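Side-chain contact in possible substrate binding protein of ABC transporter system (Rhodopseudomonas palustris, PDB 3N0X), which probably binds branched-chain amino acids or related small solutes in the periplasm and delivers them to an ABC transporter: residues G31-T36 / N266-T271. Sequence-based numbering, arbitrary orientation.
Sequences GLEYAT and NEWLVT
Tyr34, near the C-terminal end of helix 18-35, and Trp268 of helix 264-277 form the nearest CA pair of the two segments, 8.5 Å apart, a gap bridged mainly by side chains. Trp268 spans most of it: with its CG anti to the backbone N (chi1 -178°), the indole reaches between Glu33 and Tyr34. Of the Tyr34 ring, CD2 stands over one indole face near its rim, 3.7 Å from Trp268 CE3; the ring and the six-membered ring of Trp268 meet obliquely, planes at 51°. Tyr34 CB adds a contact to Trp268 CZ3 at 3.9 Å. Glu33 takes the indole edge instead. Its extended chain brings OE2 to 3.5 Å from Trp268 CZ2, with the carboxylate plane nearly perpendicular to the indole, at 86°. The same OE2 forms a salt bridge with Arg276, farther along helix 264-277, whose side chain Trp268 also touches, as it does Phe289 of helix 283-302. With an alanine here instead of Trp268, Tyr34 and the Glu33 carboxylate would probably lose the surface they rest against, though the salt bridge could remain. Aromatic packing and that salt bridge join these helices at the protein surface, the carboxylate's place consistent with a slightly positive C-H rim.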
ATOM      1  N   GLY A  31       1.409  11.962 -12.800  1.00 12.36           N
ATOM      2  CA  GLY A  31       0.991  10.859 -13.622  1.00 11.11           C
ATOM      3  C   GLY A  31       0.158  11.246 -14.841  1.00 11.95           C
ATOM      4  O   GLY A  31       0.328  10.683 -15.929  1.00 13.05           O
ATOM      5  N   LEU A  32      -0.741  12.223 -14.652  1.00 12.01           N
ATOM      6  CA  LEU A  32      -1.554  12.706 -15.761  1.00 11.51           C
ATOM      7  C   LEU A  32      -0.663  13.463 -16.772  1.00 12.18           C
ATOM      8  O   LEU A  32      -0.850  13.370 -17.994  1.00 13.61           O
ATOM      9  CB  LEU A  32      -2.685  13.601 -15.245  1.00 11.94           C
ATOM     10  CG  LEU A  32      -3.766  12.916 -14.387  1.00 12.66           C
ATOM     11  CD1 LEU A  32      -4.723  13.951 -13.770  1.00 14.36           C
ATOM     12  CD2 LEU A  32      -4.588  11.886 -15.246  1.00 14.59           C
ATOM     13  N   GLU A  33       0.282  14.228 -16.242  1.00 12.78           N
ATOM     14  CA  GLU A  33       1.287  14.897 -17.068  1.00 13.59           C
ATOM     15  C   GLU A  33       2.059  13.852 -17.920  1.00 12.20           C
ATOM     16  O   GLU A  33       2.207  13.971 -19.153  1.00 14.13           O
ATOM     17  CB  GLU A  33       2.233  15.698 -16.169  1.00 14.03           C
ATOM     18  CG  GLU A  33       3.478  16.204 -16.925  1.00 14.53           C
ATOM     19  CD  GLU A  33       4.504  16.859 -16.017  1.00 17.27           C
ATOM     20  OE1 GLU A  33       4.248  16.947 -14.788  1.00 19.71           O
ATOM     21  OE2 GLU A  33       5.577  17.277 -16.533  1.00 19.89           O
ATOM     22  N   TYR A  34       2.554  12.804 -17.256  1.00 13.07           N
ATOM     23  CA  TYR A  34       3.311  11.758 -17.968  1.00 12.63           C
ATOM     24  C   TYR A  34       2.443  11.121 -19.056  1.00 13.20           C
ATOM     25  O   TYR A  34       2.887  10.960 -20.215  1.00 14.54           O
ATOM     26  CB  TYR A  34       3.810  10.693 -16.984  1.00 13.79           C
ATOM     27  CG  TYR A  34       4.598   9.591 -17.648  1.00 14.82           C
ATOM     28  CD1 TYR A  34       3.974   8.440 -18.111  1.00 15.00           C
ATOM     29  CD2 TYR A  34       5.971   9.700 -17.767  1.00 16.63           C
ATOM     30  CE1 TYR A  34       4.729   7.432 -18.754  1.00 17.25           C
ATOM     31  CE2 TYR A  34       6.715   8.725 -18.350  1.00 15.87           C
ATOM     32  CZ  TYR A  34       6.109   7.614 -18.866  1.00 18.16           C
ATOM     33  OH  TYR A  34       6.937   6.675 -19.451  1.00 21.27           O
ATOM     34  N   ALA A  35       1.218  10.733 -18.690  1.00 12.76           N
ATOM     35  CA  ALA A  35       0.328   9.949 -19.582  1.00 14.29           C
ATOM     36  C   ALA A  35      -0.040  10.721 -20.810  1.00 16.33           C
ATOM     37  O   ALA A  35      -0.290  10.113 -21.848  1.00 19.75           O
ATOM     38  CB  ALA A  35      -0.931   9.542 -18.842  1.00 15.37           C
ATOM     39  N   THR A  36      -0.094  12.047 -20.703  1.00 14.13           N
ATOM     40  CA  THR A  36      -0.555  12.921 -21.779  1.00 14.92           C
ATOM     41  C   THR A  36       0.568  13.703 -22.430  1.00 16.52           C
ATOM     42  O   THR A  36       0.314  14.623 -23.231  1.00 18.20           O
ATOM     43  CB  THR A  36      -1.628  13.917 -21.256  1.00 13.92           C
ATOM     44  OG1 THR A  36      -1.065  14.841 -20.295  1.00 15.96           O
ATOM     45  CG2 THR A  36      -2.814  13.170 -20.650  1.00 15.37           C
ATOM     46  N   ASN A 266       9.114   5.117 -13.457  1.00 11.57           N
ATOM     47  CA  ASN A 266       9.732   5.470 -12.183  1.00 11.46           C
ATOM     48  C   ASN A 266      10.981   6.345 -12.354  1.00 14.37           C
ATOM     49  O   ASN A 266      11.254   7.227 -11.551  1.00 15.41           O
ATOM     50  CB  ASN A 266      10.052   4.259 -11.306  1.00 11.45           C
ATOM     51  CG  ASN A 266      10.234   4.656  -9.858  1.00 12.71           C
ATOM     52  OD1 ASN A 266       9.365   5.345  -9.290  1.00 12.54           O
ATOM     53  ND2 ASN A 266      11.347   4.223  -9.253  1.00 12.30           N
ATOM     54  N   GLU A 267      11.747   6.073 -13.411  1.00 14.96           N
ATOM     55  CA  GLU A 267      12.930   6.884 -13.713  1.00 15.35           C
ATOM     56  C   GLU A 267      12.561   8.351 -13.878  1.00 14.34           C
ATOM     57  O   GLU A 267      13.171   9.224 -13.255  1.00 16.02           O
ATOM     58  CB  GLU A 267      13.649   6.321 -14.955  1.00 16.54           C
ATOM     59  CG  GLU A 267      14.725   7.201 -15.579  1.00 26.87           C
ATOM     60  CD  GLU A 267      16.044   7.186 -14.867  1.00 38.56           C
ATOM     61  OE1 GLU A 267      16.204   6.441 -13.865  1.00 41.22           O
ATOM     62  OE2 GLU A 267      16.938   7.954 -15.338  1.00 43.26           O
ATOM     63  N   TRP A 268      11.540   8.610 -14.684  1.00 13.99           N
ATOM     64  CA  TRP A 268      11.056   9.977 -14.897  1.00 14.88           C
ATOM     65  C   TRP A 268      10.524  10.581 -13.589  1.00 14.26           C
ATOM     66  O   TRP A 268      10.862  11.709 -13.205  1.00 14.35           O
ATOM     67  CB  TRP A 268       9.985   9.998 -16.007  1.00 14.36           C
ATOM     68  CG  TRP A 268       9.503  11.384 -16.276  1.00 12.87           C
ATOM     69  CD1 TRP A 268      10.121  12.332 -17.053  1.00 16.08           C
ATOM     70  CD2 TRP A 268       8.321  11.997 -15.771  1.00 11.87           C
ATOM     71  NE1 TRP A 268       9.403  13.499 -17.039  1.00 18.82           N
ATOM     72  CE2 TRP A 268       8.285  13.322 -16.264  1.00 16.91           C
ATOM     73  CE3 TRP A 268       7.304  11.570 -14.925  1.00 15.38           C
ATOM     74  CZ2 TRP A 268       7.264  14.211 -15.941  1.00 18.80           C
ATOM     75  CZ3 TRP A 268       6.280  12.459 -14.609  1.00 15.79           C
ATOM     76  CH2 TRP A 268       6.260  13.757 -15.125  1.00 15.41           C
ATOM     77  N   LEU A 269       9.715   9.810 -12.886  1.00 13.14           N
ATOM     78  CA  LEU A 269       9.096  10.294 -11.650  1.00 11.88           C
ATOM     79  C   LEU A 269      10.160  10.694 -10.629  1.00 12.42           C
ATOM     80  O   LEU A 269      10.082  11.794 -10.072  1.00 13.65           O
ATOM     81  CB  LEU A 269       8.178   9.232 -11.085  1.00 11.68           C
ATOM     82  CG  LEU A 269       7.626   9.591  -9.679  1.00 10.42           C
ATOM     83  CD1 LEU A 269       6.790  10.851  -9.652  1.00 12.39           C
ATOM     84  CD2 LEU A 269       6.804   8.391  -9.175  1.00 12.83           C
ATOM     85  N   VAL A 270      11.135   9.826 -10.416  1.00 12.25           N
ATOM     86  CA  VAL A 270      12.185  10.091  -9.447  1.00 12.60           C
ATOM     87  C   VAL A 270      12.996  11.328  -9.854  1.00 14.01           C
ATOM     88  O   VAL A 270      13.239  12.248  -9.053  1.00 15.39           O
ATOM     89  CB  VAL A 270      13.068   8.860  -9.178  1.00 12.62           C
ATOM     90  CG1 VAL A 270      14.275   9.311  -8.300  1.00 15.11           C
ATOM     91  CG2 VAL A 270      12.260   7.768  -8.484  1.00 13.13           C
ATOM     92  N   THR A 271      13.419  11.384 -11.105  1.00 13.99           N
ATOM     93  CA  THR A 271      14.251  12.488 -11.557  1.00 15.52           C
ATOM     94  C   THR A 271      13.528  13.823 -11.496  1.00 15.40           C
ATOM     95  O   THR A 271      14.051  14.838 -10.974  1.00 16.52           O
ATOM     96  CB  THR A 271      14.738  12.210 -12.961  1.00 17.74           C
ATOM     97  OG1 THR A 271      15.559  11.035 -12.933  1.00 21.53           O
ATOM     98  CG2 THR A 271      15.559  13.387 -13.505  1.00 20.50           C
TER